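Local coordinates for aluminum resistance protein (Clostridium novyi, PDB 3I16) that probably acts as a pyridoxal-5'-phosphate-dependent carbon-sulfur lyase of the methionine gamma-lyase family and is associated with aluminium resistance, at residues Glu24-Asp29 with Ser312-Leu317; Leu46-Ala51 with Ala83-Thr88; His61-Ser66 with Gly285-Met290; Asn116-Val121 with Ile177-Ile182; Val376-Gly381 with Glu390-Ala395. All coordinates share one frame; numbering follows the deposited sequence.

From the N terminus, helix 17-54 enters contact 1 first; that contact closes only when helix 287-318 returns to it, so contacts 2, 3 and 4 all fall within its loop. Contact 2 joins the same first helix to helix 73-86, closing a span of about 30 residues. Contact 3 starts between the two segments of contact 2 and ends at the start of helix 287-318, so contacts 2 and 3 cross along the chain. Contact 4, two strands of the seven-stranded sheet, lies wholly within the span of contact 3. Contact 5 follows separately as a hairpin in the antiparallel sheet; its centre is about 22 Å from that of contact 1.

Contact 1 (Glu24-Asp29 with Ser312-Leu317); sequences ETAMND and SRIMEL
Two long helices, 17-54 and 287-318, pack here through Ala26 against Ile314 and through a salt bridge between Asp29 and Arg313. The segment axes come within 8.7 Å and their directions differ by 130°, a steeply inclined crossing, nearer antiparallel than parallel. The approach is close because a small residue lies at the crossing: Ala26 CB rests 4.0 Å from Ile314 CB, and Arg313 CG lies at a similar distance from that methyl. At one flank, Thr25 CG2 meets the CD1 branch of Leu317 at 3.7 Å, while Thr25 OG1 is turned to Lys21 O in its own helix.

Arg313 starts with CG trans to the main-chain nitrogen and then bends at chi2 (53°), which lays the guanidinium beside Asp29. NE and NH2 both donate to one oxygen, Asp29 OD2, at 2.9 Å from NE and 2.8 Å from NH2. This is a side-on grip in the guanidinium plane, yet the carboxylate plane is turned 58° from it, and NH2 reaches OD2 from above the carboxylate. NH1, on the remaining edge, donates to Glu316 OE1 at 3.1 Å, one turn along the same helix. Leu317 CD2 lies over the middle of one guanidinium face.

Tyr326 and Ile30 also touch Arg313, and helix 411-425 meets Ile314 through Ile418 and Leu419. With one oxygen of each acid in its plane and an apolar branch over one face, the guanidinium is restricted in rotation, and the two carboxylates would be expected to stabilise its positive charge.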
# COMPACT_ATOMS: atom_id res chain seq x y z
N GLU B 24 8.52 34.50 24.63
CA GLU B 24 7.39 35.38 24.93
C GLU B 24 7.58 36.73 24.20
O GLU B 24 6.67 37.25 23.56
CB GLU B 24 7.24 35.54 26.45
CG GLU B 24 6.80 34.23 27.20
CD GLU B 24 7.05 34.25 28.71
OE1 GLU B 24 7.62 35.25 29.21
OE2 GLU B 24 6.71 33.27 29.41
N THR B 25 8.79 37.28 24.28
CA THR B 25 9.12 38.56 23.65
C THR B 25 9.00 38.45 22.13
O THR B 25 8.40 39.31 21.49
CB THR B 25 10.56 38.97 24.02
OG1 THR B 25 10.68 38.95 25.45
CG2 THR B 25 10.91 40.36 23.48
N ALA B 26 9.58 37.39 21.57
CA ALA B 26 9.53 37.13 20.13
C ALA B 26 8.10 37.02 19.62
O ALA B 26 7.80 37.58 18.57
CB ALA B 26 10.32 35.83 19.77
N MSE B 27 7.25 36.30 20.33
CA MSE B 27 5.85 36.12 19.91
C MSE B 27 5.13 37.45 19.89
O MSE B 27 4.39 37.73 18.96
CB MSE B 27 5.09 35.20 20.85
CG MSE B 27 5.39 33.80 20.65
SE MSE B 27 4.60 33.19 18.98
CE MSE B 27 2.80 33.01 19.46
N ASN B 28 5.34 38.25 20.93
CA ASN B 28 4.74 39.57 20.98
C ASN B 28 5.20 40.39 19.74
O ASN B 28 4.37 40.97 19.04
CB ASN B 28 5.13 40.32 22.28
CG ASN B 28 4.53 39.71 23.57
OD1 ASN B 28 3.52 39.02 23.53
ND2 ASN B 28 5.14 40.02 24.72
N ASP B 29 6.51 40.40 19.47
CA ASP B 29 7.08 41.15 18.34
C ASP B 29 6.63 40.72 16.92
O ASP B 29 6.51 41.55 16.03
CB ASP B 29 8.61 41.08 18.35
CG ASP B 29 9.24 41.80 19.52
OD1 ASP B 29 8.55 42.57 20.24
OD2 ASP B 29 10.46 41.62 19.69
N SER B 312 13.56 33.32 13.39
CA SER B 312 14.28 34.55 13.08
C SER B 312 14.34 35.51 14.28
O SER B 312 15.43 35.96 14.71
CB SER B 312 13.61 35.26 11.90
OG SER B 312 14.23 36.49 11.58
N ARG B 313 13.17 35.83 14.83
CA ARG B 313 13.14 36.82 15.90
C ARG B 313 13.72 36.28 17.21
O ARG B 313 14.48 36.98 17.85
CB ARG B 313 11.71 37.35 16.10
CG ARG B 313 11.61 38.50 17.10
CD ARG B 313 12.56 39.65 16.77
NE ARG B 313 12.22 40.82 17.54
CZ ARG B 313 12.83 42.00 17.49
NH1 ARG B 313 13.86 42.21 16.67
NH2 ARG B 313 12.39 42.99 18.26
N ILE B 314 13.40 35.06 17.62
CA ILE B 314 13.94 34.53 18.88
C ILE B 314 15.49 34.42 18.85
O ILE B 314 16.16 34.75 19.84
CB ILE B 314 13.27 33.20 19.32
CG1 ILE B 314 13.43 32.97 20.83
CG2 ILE B 314 13.81 32.00 18.53
CD1 ILE B 314 12.66 31.71 21.34
N MSE B 315 16.05 34.03 17.70
CA MSE B 315 17.52 33.88 17.58
C MSE B 315 18.18 35.25 17.51
O MSE B 315 19.28 35.47 18.09
CB MSE B 315 17.88 33.03 16.34
CG MSE B 315 17.31 31.63 16.36
SE MSE B 315 17.91 30.60 17.86
CE MSE B 315 19.71 30.38 17.30
N GLU B 316 17.51 36.19 16.84
CA GLU B 316 18.02 37.57 16.77
C GLU B 316 18.09 38.16 18.19
O GLU B 316 19.11 38.75 18.59
CB GLU B 316 17.11 38.46 15.90
CG GLU B 316 17.63 39.85 15.71
CD GLU B 316 16.65 40.81 15.04
OE1 GLU B 316 15.49 40.44 14.71
OE2 GLU B 316 17.08 41.96 14.88
N LEU B 317 17.00 37.99 18.95
CA LEU B 317 16.95 38.49 20.34
C LEU B 317 18.01 37.82 21.20
O LEU B 317 18.63 38.48 22.05
CB LEU B 317 15.56 38.31 20.95
CG LEU B 317 14.45 39.22 20.37
CD1 LEU B 317 13.08 38.88 20.91
CD2 LEU B 317 14.77 40.65 20.68

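Contact 2 (Leu46-Ala51 with Ala83-Thr88); sequences LKVLNA and ARVFNT
Val85 and Ala51 form the tight part of this helix-helix contact. Val85 CG2 lies 3.6 Å from Ala51 CB and 4.2 Å from Val48 CG2, so one valine branch sits between residues a turn apart on helix 17-54. Its first torsion (167°) sends CG1 the other way, trans to the main-chain nitrogen, where it lies 4.3 Å from Lys47 CE. Ala51 CB also touches Arg84 CB at 3.8 Å. No hydrogen bond passes directly between the two segments, and the grip at this point is purely apolar.

Past Val85 the chain leaves the helix through a Schellman motif, Asn87 being the first residue with non-helical angles. Its phi is positive (53°), and the turn is closed by Thr88 N bonding to Ala83 O at 2.8 Å, with a weak second bond from Asn87 N to Arg84 O. Near this turn, Lys47 CD comes within 3.5 Å of Val85 O. The lysine chain bends at chi3 and NZ makes no direct bond to the carbonyl: a water lies 2.8 Å from Lys47 NZ and is placed to donate to Val85 O. NZ has a further partner in Thr227 O, so this buried ammonium end is held by polar atoms.

The other flank is looser and faces solvent. Beyond its CB, Arg84 runs extended as far as NE, passing Ala51 O with CD before NE pairs with Glu55. Asn50 ND2 bonds to Tyr13 OH of the second subunit, whose Phe9 packs on Leu46.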
# COMPACT_ATOMS: atom_id res chain seq x y z
N LEU B 46 -8.48 28.72 -1.25
CA LEU B 46 -9.58 28.82 -2.21
C LEU B 46 -9.11 28.46 -3.63
O LEU B 46 -9.81 27.76 -4.36
CB LEU B 46 -10.17 30.22 -2.16
CG LEU B 46 -11.30 30.56 -3.12
CD1 LEU B 46 -12.49 29.59 -2.98
CD2 LEU B 46 -11.70 31.99 -2.85
N LYS B 47 -7.90 28.90 -3.98
CA LYS B 47 -7.28 28.57 -5.27
C LYS B 47 -7.19 27.05 -5.47
O LYS B 47 -7.57 26.51 -6.52
CB LYS B 47 -5.89 29.22 -5.36
CG LYS B 47 -5.09 28.88 -6.62
CD LYS B 47 -3.87 29.78 -6.82
CE LYS B 47 -2.75 29.57 -5.83
NZ LYS B 47 -1.65 30.52 -6.10
N VAL B 48 -6.70 26.36 -4.44
CA VAL B 48 -6.58 24.90 -4.52
C VAL B 48 -7.94 24.20 -4.53
O VAL B 48 -8.15 23.27 -5.32
CB VAL B 48 -5.66 24.34 -3.40
CG1 VAL B 48 -5.65 22.82 -3.42
CG2 VAL B 48 -4.22 24.90 -3.53
N LEU B 49 -8.88 24.66 -3.71
CA LEU B 49 -10.22 24.07 -3.66
C LEU B 49 -10.85 24.18 -5.03
O LEU B 49 -11.43 23.23 -5.55
CB LEU B 49 -11.11 24.78 -2.67
CG LEU B 49 -12.58 24.31 -2.56
CD1 LEU B 49 -12.73 22.84 -2.09
CD2 LEU B 49 -13.36 25.28 -1.64
N ASN B 50 -10.74 25.38 -5.62
CA ASN B 50 -11.32 25.63 -6.93
C ASN B 50 -10.78 24.68 -7.99
O ASN B 50 -11.55 24.16 -8.80
CB ASN B 50 -11.08 27.07 -7.35
CG ASN B 50 -11.81 27.41 -8.62
OD1 ASN B 50 -11.20 27.61 -9.67
ND2 ASN B 50 -13.12 27.44 -8.54
N ALA B 51 -9.46 24.46 -7.99
CA ALA B 51 -8.82 23.55 -8.95
C ALA B 51 -9.39 22.14 -8.82
O ALA B 51 -9.68 21.49 -9.83
CB ALA B 51 -7.30 23.57 -8.79
N ALA B 83 -2.04 21.94 -12.83
CA ALA B 83 -2.02 22.90 -13.93
C ALA B 83 -2.97 24.08 -13.69
O ALA B 83 -2.60 25.24 -13.93
CB ALA B 83 -2.29 22.20 -15.26
N ARG B 84 -4.16 23.79 -13.15
CA ARG B 84 -5.08 24.85 -12.76
C ARG B 84 -4.55 25.68 -11.60
O ARG B 84 -4.67 26.90 -11.62
CB ARG B 84 -6.45 24.29 -12.38
CG ARG B 84 -7.25 23.84 -13.58
CD ARG B 84 -8.53 23.19 -13.16
NE ARG B 84 -9.25 22.69 -14.33
CZ ARG B 84 -10.04 23.44 -15.10
NH1 ARG B 84 -10.25 24.73 -14.82
NH2 ARG B 84 -10.64 22.88 -16.14
N VAL B 85 -3.96 25.03 -10.58
CA VAL B 85 -3.41 25.76 -9.42
C VAL B 85 -2.32 26.75 -9.85
O VAL B 85 -2.32 27.90 -9.40
CB VAL B 85 -2.83 24.81 -8.34
CG1 VAL B 85 -1.99 25.57 -7.33
CG2 VAL B 85 -3.95 24.04 -7.65
N PHE B 86 -1.43 26.30 -10.72
CA PHE B 86 -0.32 27.11 -11.25
C PHE B 86 -0.67 27.93 -12.51
O PHE B 86 0.16 28.66 -13.03
CB PHE B 86 0.88 26.21 -11.54
CG PHE B 86 1.56 25.70 -10.30
CD1 PHE B 86 2.39 26.53 -9.56
CD2 PHE B 86 1.37 24.40 -9.86
CE1 PHE B 86 3.02 26.07 -8.41
CE2 PHE B 86 2.02 23.94 -8.71
CZ PHE B 86 2.83 24.78 -7.99
N ASN B 87 -1.90 27.81 -12.99
CA ASN B 87 -2.34 28.51 -14.19
C ASN B 87 -1.42 28.23 -15.37
O ASN B 87 -0.98 29.16 -16.06
CB ASN B 87 -2.49 30.02 -13.94
CG ASN B 87 -3.50 30.31 -12.84
OD1 ASN B 87 -4.65 29.88 -12.92
ND2 ASN B 87 -3.07 31.06 -11.80
N THR B 88 -1.11 26.96 -15.60
CA THR B 88 -0.27 26.58 -16.74
C THR B 88 -1.10 25.72 -17.69
O THR B 88 -2.19 25.27 -17.35
CB THR B 88 0.92 25.75 -16.29
OG1 THR B 88 0.44 24.59 -15.60
CG2 THR B 88 1.84 26.58 -15.38
O HOH W 1 -0.87 30.17 -8.74

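Contact 3 (His61-Ser66 with Gly285-Met290); sequences HFTNSS and GVVRSM. With EDO (1,2-ethanediol), chain M.
The carbonyl oxygen of Val286, just ahead of the Val287 and Arg288 that pack on Thr63 and Phe62, accepts two bonds from the first turn of its helix. Ser289 OG donates to it at 2.7 Å, and Met290 N at 3.3 Å. Val286 holds the N-cap position, so these bonds secure the start of helix 287-318.

Across the contact, Arg288 CG stands over the middle of the Phe62 ring, 3.8 Å from the centroid and 14° off the ring normal, a CH-pi contact. Phe62 sits at the centre of an inverse gamma turn, with a weak bond from Thr63 N to His61 O. The arginine chain is extended to CD and turns at chi3 (72°), which sets its guanidinium nearly perpendicular to the ring. NH2 and NE then reach a bound 1,2-ethanediol, probably from the crystallisation liquor, with NH2 3.0 Å from O1 and NE 3.1 Å from O2.

Val287 CG1 lies against the loop backbone, 3.5 Å from Thr63 O, a buried oxygen with no hydrogen-bonding partner in the model. The same methyl meets Thr63 OG1, which is bonded to Asp72. Nearby, Asn64 OD1 lies 3.7 Å from Gly285 CA, where the positive phi carries the chain into the helix.

The contact thus joins the loop between helices 17-54 and 73-86 to the start of helix 287-318. Ile73 of helix 73-86 touches His61 and Thr63, while Phe383 of the second subunit packs on Arg288.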
# COMPACT_ATOMS: atom_id res chain seq x y z
N HIS B 61 -11.18 8.91 -8.39
CA HIS B 61 -9.82 9.33 -8.73
C HIS B 61 -8.78 8.80 -7.77
O HIS B 61 -7.59 8.99 -8.03
CB HIS B 61 -9.70 10.85 -8.78
CG HIS B 61 -10.46 11.46 -9.91
ND1 HIS B 61 -11.76 11.91 -9.77
CD2 HIS B 61 -10.14 11.64 -11.21
CE1 HIS B 61 -12.18 12.38 -10.93
NE2 HIS B 61 -11.22 12.22 -11.82
N PHE B 62 -9.19 8.14 -6.68
CA PHE B 62 -8.23 7.58 -5.74
C PHE B 62 -7.92 6.18 -6.21
O PHE B 62 -8.21 5.18 -5.56
CB PHE B 62 -8.71 7.69 -4.29
CG PHE B 62 -9.12 9.09 -3.89
CD1 PHE B 62 -8.41 10.20 -4.35
CD2 PHE B 62 -10.19 9.30 -3.03
CE1 PHE B 62 -8.81 11.49 -3.99
CE2 PHE B 62 -10.56 10.61 -2.66
CZ PHE B 62 -9.87 11.68 -3.14
N THR B 63 -7.28 6.16 -7.37
CA THR B 63 -6.93 4.97 -8.10
C THR B 63 -5.81 4.18 -7.46
O THR B 63 -4.97 4.69 -6.71
CB THR B 63 -6.47 5.36 -9.51
OG1 THR B 63 -5.46 6.37 -9.41
CG2 THR B 63 -7.64 5.90 -10.34
N ASN B 64 -5.81 2.91 -7.80
CA ASN B 64 -4.81 1.98 -7.36
C ASN B 64 -4.34 1.28 -8.66
O ASN B 64 -4.60 0.11 -8.87
CB ASN B 64 -5.46 1.01 -6.37
CG ASN B 64 -4.48 0.04 -5.78
OD1 ASN B 64 -3.37 0.43 -5.39
ND2 ASN B 64 -4.90 -1.25 -5.68
N SER B 65 -3.71 2.04 -9.54
CA SER B 65 -3.25 1.50 -10.81
C SER B 65 -2.06 0.56 -10.61
O SER B 65 -1.31 0.65 -9.64
CB SER B 65 -2.87 2.63 -11.78
OG SER B 65 -1.83 3.43 -11.27
N SER B 66 -1.91 -0.36 -11.56
CA SER B 66 -0.83 -1.33 -11.58
C SER B 66 -0.29 -1.40 -13.00
O SER B 66 -0.87 -0.81 -13.92
CB SER B 66 -1.35 -2.70 -11.19
OG SER B 66 -2.22 -3.22 -12.19
N GLY B 285 -0.50 3.15 -5.50
CA GLY B 285 -1.48 3.41 -4.45
C GLY B 285 -1.28 4.67 -3.63
O GLY B 285 -1.91 4.81 -2.58
N VAL B 286 -0.45 5.60 -4.08
CA VAL B 286 -0.19 6.81 -3.28
C VAL B 286 -0.83 8.10 -3.81
O VAL B 286 -0.61 9.17 -3.26
CB VAL B 286 1.33 7.01 -3.08
CG1 VAL B 286 1.92 5.79 -2.36
CG2 VAL B 286 2.02 7.31 -4.40
N VAL B 287 -1.65 7.98 -4.85
CA VAL B 287 -2.25 9.15 -5.47
C VAL B 287 -3.18 9.88 -4.51
O VAL B 287 -3.18 11.13 -4.46
CB VAL B 287 -2.97 8.81 -6.80
CG1 VAL B 287 -4.31 8.16 -6.53
CG2 VAL B 287 -3.15 10.07 -7.62
N ARG B 288 -3.93 9.16 -3.68
CA ARG B 288 -4.81 9.87 -2.75
C ARG B 288 -4.02 10.81 -1.81
O ARG B 288 -4.45 11.91 -1.54
CB ARG B 288 -5.68 8.94 -1.92
CG ARG B 288 -6.71 9.69 -1.10
CD ARG B 288 -7.60 8.79 -0.27
NE ARG B 288 -6.86 8.21 0.85
CZ ARG B 288 -6.64 6.91 1.08
NH1 ARG B 288 -7.17 5.95 0.31
NH2 ARG B 288 -5.92 6.57 2.14
N SER B 289 -2.86 10.37 -1.34
CA SER B 289 -2.05 11.18 -0.43
C SER B 289 -1.48 12.40 -1.15
O SER B 289 -1.18 13.43 -0.51
CB SER B 289 -0.93 10.34 0.21
OG SER B 289 0.03 9.98 -0.77
N MSE B 290 -1.30 12.28 -2.47
CA MSE B 290 -0.80 13.43 -3.24
C MSE B 290 -1.87 14.49 -3.41
O MSE B 290 -1.59 15.68 -3.28
CB MSE B 290 -0.24 13.01 -4.58
CG MSE B 290 1.16 12.46 -4.47
SE MSE B 290 1.79 11.95 -6.19
CE MSE B 290 1.12 10.11 -6.23
C1 EDO M . -3.87 9.60 4.12
O1 EDO M . -4.74 8.45 4.21
C2 EDO M . -3.69 10.06 2.68
O2 EDO M . -4.95 10.29 2.05

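Contact 4 (Asn116-Val121 with Ile177-Ile182); sequences NTMLSV and ITLVHI
His181 meets the neighbouring strand from its first side-chain atom onward. Its CB lies 3.6 Å from Met118 CE, the end of a selenomethionine chain running alongside it in the same direction. At CG the nearest partner becomes Ser120 OG, 3.7 Å away, and at ND1 that hydroxyl closes to a 2.9 Å hydrogen bond, near the ring plane at its edge; either atom may be the donor. His181 CE1 is still 3.8 Å from Ser120 OG. CG lies roughly opposite the main-chain nitrogen (chi1 160°), which directs the ring along Ser120 with ND1 toward its hydroxyl. The side chain is about 7 Å from the bound pyridoxal phosphate.

Strands 117-120 and 177-183 are parallel neighbours in the central mixed sheet of the large domain, as in fold-type I pyridoxal-phosphate enzymes. Leu119 N bonds to Leu179 O and His181 N to Leu119 O, the latter at 2.9 Å. Between Thr117 and Met118 the register slips by one, a beta bulge, with Thr178 N still bonded to Thr117 O.

On the opposite face, which also carries Val180, Leu119 CB touches Ile177 CG2 at 4.0 Å. Just past the strand end, Val121 CG1 meets Val180 CG1 at 3.5 Å. Val170 of helix 164-173 covers Leu119 and Ile177, and Val206 of helix 196-209 packs on Val180.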
# COMPACT_ATOMS: atom_id res chain seq x y z
N ASN B 116 22.83 23.98 -27.58
CA ASN B 116 22.13 24.96 -26.76
C ASN B 116 22.99 25.31 -25.55
O ASN B 116 23.83 24.52 -25.08
CB ASN B 116 20.83 24.40 -26.18
CG ASN B 116 19.78 24.04 -27.22
OD1 ASN B 116 18.81 23.39 -26.86
ND2 ASN B 116 19.93 24.48 -28.47
N THR B 117 22.72 26.47 -25.00
CA THR B 117 23.39 26.95 -23.81
C THR B 117 22.32 27.35 -22.82
O THR B 117 21.32 27.97 -23.21
CB THR B 117 24.25 28.19 -24.14
OG1 THR B 117 25.24 27.82 -25.09
CG2 THR B 117 24.94 28.75 -22.88
N MSE B 118 22.53 27.01 -21.55
CA MSE B 118 21.62 27.43 -20.49
C MSE B 118 22.35 28.52 -19.71
O MSE B 118 23.60 28.52 -19.64
CB MSE B 118 21.22 26.28 -19.55
CG MSE B 118 22.34 25.74 -18.67
SE MSE B 118 21.72 24.43 -17.38
CE MSE B 118 20.75 25.55 -16.22
N LEU B 119 21.56 29.42 -19.13
CA LEU B 119 22.09 30.53 -18.36
C LEU B 119 21.42 30.63 -16.98
O LEU B 119 20.23 30.92 -16.88
CB LEU B 119 21.87 31.86 -19.11
CG LEU B 119 22.36 33.13 -18.41
CD1 LEU B 119 23.90 33.14 -18.23
CD2 LEU B 119 21.88 34.40 -19.16
N SER B 120 22.20 30.39 -15.93
CA SER B 120 21.72 30.55 -14.56
C SER B 120 21.92 31.98 -14.16
O SER B 120 23.05 32.48 -14.21
CB SER B 120 22.46 29.62 -13.61
OG SER B 120 22.02 28.31 -13.86
N VAL B 121 20.85 32.64 -13.75
CA VAL B 121 20.87 34.07 -13.46
C VAL B 121 20.88 34.44 -11.96
O VAL B 121 20.98 35.63 -11.62
CB VAL B 121 19.73 34.79 -14.23
CG1 VAL B 121 19.94 34.60 -15.74
CG2 VAL B 121 18.35 34.30 -13.80
N ILE B 177 21.98 30.70 -26.34
CA ILE B 177 21.27 30.56 -25.07
C ILE B 177 19.77 30.42 -25.34
O ILE B 177 19.12 31.34 -25.86
CB ILE B 177 21.52 31.74 -24.12
CG1 ILE B 177 23.00 31.79 -23.70
CG2 ILE B 177 20.62 31.61 -22.91
CD1 ILE B 177 23.40 33.06 -22.98
N THR B 178 19.23 29.24 -25.01
CA THR B 178 17.83 28.95 -25.25
C THR B 178 17.01 28.74 -23.99
O THR B 178 15.78 28.58 -24.08
CB THR B 178 17.67 27.69 -26.12
OG1 THR B 178 18.24 26.56 -25.44
CG2 THR B 178 18.35 27.89 -27.50
N LEU B 179 17.66 28.73 -22.84
CA LEU B 179 16.99 28.53 -21.57
C LEU B 179 17.65 29.33 -20.47
O LEU B 179 18.87 29.37 -20.41
CB LEU B 179 16.99 27.05 -21.21
CG LEU B 179 16.31 26.60 -19.90
CD1 LEU B 179 15.71 25.22 -20.09
CD2 LEU B 179 17.29 26.66 -18.76
N VAL B 180 16.84 29.99 -19.64
CA VAL B 180 17.33 30.74 -18.48
C VAL B 180 16.78 30.02 -17.24
O VAL B 180 15.58 29.73 -17.16
CB VAL B 180 16.94 32.25 -18.50
CG1 VAL B 180 17.13 32.94 -17.12
CG2 VAL B 180 17.77 33.00 -19.55
N HIS B 181 17.70 29.67 -16.33
CA HIS B 181 17.39 29.01 -15.10
C HIS B 181 17.43 30.02 -13.95
O HIS B 181 18.42 30.72 -13.74
CB HIS B 181 18.36 27.86 -14.86
CG HIS B 181 18.45 27.42 -13.43
ND1 HIS B 181 19.51 27.77 -12.62
CD2 HIS B 181 17.62 26.68 -12.66
CE1 HIS B 181 19.31 27.27 -11.41
NE2 HIS B 181 18.19 26.59 -11.42
N ILE B 182 16.33 30.08 -13.20
CA ILE B 182 16.15 30.98 -12.08
C ILE B 182 15.85 30.19 -10.80
O ILE B 182 14.87 29.46 -10.73
CB ILE B 182 14.91 31.84 -12.34
CG1 ILE B 182 15.05 32.65 -13.64
CG2 ILE B 182 14.64 32.73 -11.18
CD1 ILE B 182 13.67 33.06 -14.19

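Contact 5 (Val376-Gly381 with Glu390-Ala395); sequences VIMAAG and ELSADA
Met378 and Asp394 lie side by side on one face of an antiparallel strand pair, forming a non-hydrogen-bonded couple with their CA atoms 4.2 Å apart. The selenomethionine is extended throughout: CG is trans to the main-chain nitrogen (chi1 -173°) and the chain stays straight to its end, so it runs past the aspartate. Its CE reaches Ser392 CB at 3.7 Å, while Asp394 OD2 remains 4.0 Å from Met378 CG. On the reverse face, Ala379 CB meets Ala393 CB at 4.1 Å and Ile377 CG2 meets Ala395 CB at 4.0 Å.

The backbone sets this register. Ala379 and Ala393 exchange hydrogen bonds in both directions, and Ala395 N donates to Ile377 O at 3.0 Å; the return bond from Ile377 N to Ala395 O is weak. Where the chains splay apart after Ala379, two waters take over. One links Gly381 N to Leu391 O, the other joins Gly381 O to the same Leu391 O.

A second shell fixes the polar ends. Asp394 OD1 bonds to Tyr188 OH, and Ser392 OG to Gln406 O. About 6 Å separates the side chain of Asp394 from that of Tyr126, which binds the cofactor, placing this face near the pyridoxal phosphate site.

Within the six-stranded antiparallel sheet, strand 392-396 lies between strands 376-379 and 402-406, and strand 366-367 flanks 376-379 on its other edge. Helix 342-354 packs against Ile377, Ala379 and Ala395 through Ile346, Ile352 and Leu345.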
# COMPACT_ATOMS: atom_id res chain seq x y z
N VAL B 376 27.57 17.88 5.43
CA VAL B 376 26.46 18.58 6.01
C VAL B 376 25.83 17.73 7.12
O VAL B 376 25.76 16.50 7.02
CB VAL B 376 25.38 18.85 4.95
CG1 VAL B 376 24.31 19.78 5.53
CG2 VAL B 376 26.01 19.44 3.68
N ILE B 377 25.41 18.40 8.17
CA ILE B 377 24.69 17.79 9.27
C ILE B 377 23.22 18.10 9.02
O ILE B 377 22.90 19.24 8.67
CB ILE B 377 25.18 18.32 10.62
CG1 ILE B 377 24.41 17.65 11.76
CG2 ILE B 377 25.04 19.82 10.69
CD1 ILE B 377 24.96 17.94 13.07
N MSE B 378 22.34 17.10 9.09
CA MSE B 378 20.92 17.34 8.93
C MSE B 378 20.14 16.79 10.13
O MSE B 378 20.42 15.69 10.61
CB MSE B 378 20.34 16.78 7.61
CG MSE B 378 18.82 17.21 7.38
SE MSE B 378 17.84 16.66 5.70
CE MSE B 378 16.07 17.50 6.01
N ALA B 379 19.21 17.59 10.65
CA ALA B 379 18.27 17.16 11.67
C ALA B 379 17.06 16.80 10.82
O ALA B 379 16.55 17.65 10.08
CB ALA B 379 17.93 18.29 12.61
N ALA B 380 16.61 15.55 10.88
CA ALA B 380 15.46 15.15 10.06
C ALA B 380 14.57 14.04 10.69
O ALA B 380 14.32 13.00 10.06
CB ALA B 380 15.96 14.72 8.70
N GLY B 381 14.09 14.25 11.90
CA GLY B 381 13.24 13.26 12.57
C GLY B 381 11.84 13.32 12.02
O GLY B 381 10.93 13.87 12.66
N GLU B 390 8.65 19.08 7.09
CA GLU B 390 8.63 18.67 8.50
C GLU B 390 9.81 19.37 9.14
O GLU B 390 10.79 19.63 8.44
CB GLU B 390 8.77 17.15 8.69
CG GLU B 390 7.60 16.38 8.09
CD GLU B 390 7.63 14.91 8.38
OE1 GLU B 390 7.66 14.54 9.57
OE2 GLU B 390 7.57 14.10 7.41
N LEU B 391 9.72 19.68 10.43
CA LEU B 391 10.78 20.39 11.13
C LEU B 391 12.10 19.71 10.88
O LEU B 391 12.25 18.51 11.12
CB LEU B 391 10.52 20.46 12.65
CG LEU B 391 11.55 21.28 13.45
CD1 LEU B 391 11.56 22.76 13.01
CD2 LEU B 391 11.33 21.19 14.97
N SER B 392 13.07 20.48 10.40
CA SER B 392 14.38 19.97 10.04
C SER B 392 15.38 21.12 10.05
O SER B 392 14.99 22.30 10.08
CB SER B 392 14.30 19.36 8.64
OG SER B 392 13.72 20.31 7.74
N ALA B 393 16.66 20.79 10.08
CA ALA B 393 17.72 21.78 10.05
C ALA B 393 18.91 21.15 9.36
O ALA B 393 19.19 19.96 9.60
CB ALA B 393 18.15 22.17 11.46
N ASP B 394 19.61 21.93 8.54
CA ASP B 394 20.82 21.45 7.88
C ASP B 394 21.89 22.54 7.80
O ASP B 394 21.58 23.73 7.82
CB ASP B 394 20.53 20.72 6.57
CG ASP B 394 19.45 21.37 5.77
OD1 ASP B 394 19.71 22.40 5.15
OD2 ASP B 394 18.34 20.80 5.75
N ALA B 395 23.16 22.12 7.82
CA ALA B 395 24.26 23.07 7.90
C ALA B 395 25.60 22.55 7.43
O ALA B 395 26.24 21.77 8.18
CB ALA B 395 24.41 23.51 9.32
O HOH W 2 10.31 16.64 12.51
O HOH W 3 14.05 17.23 12.53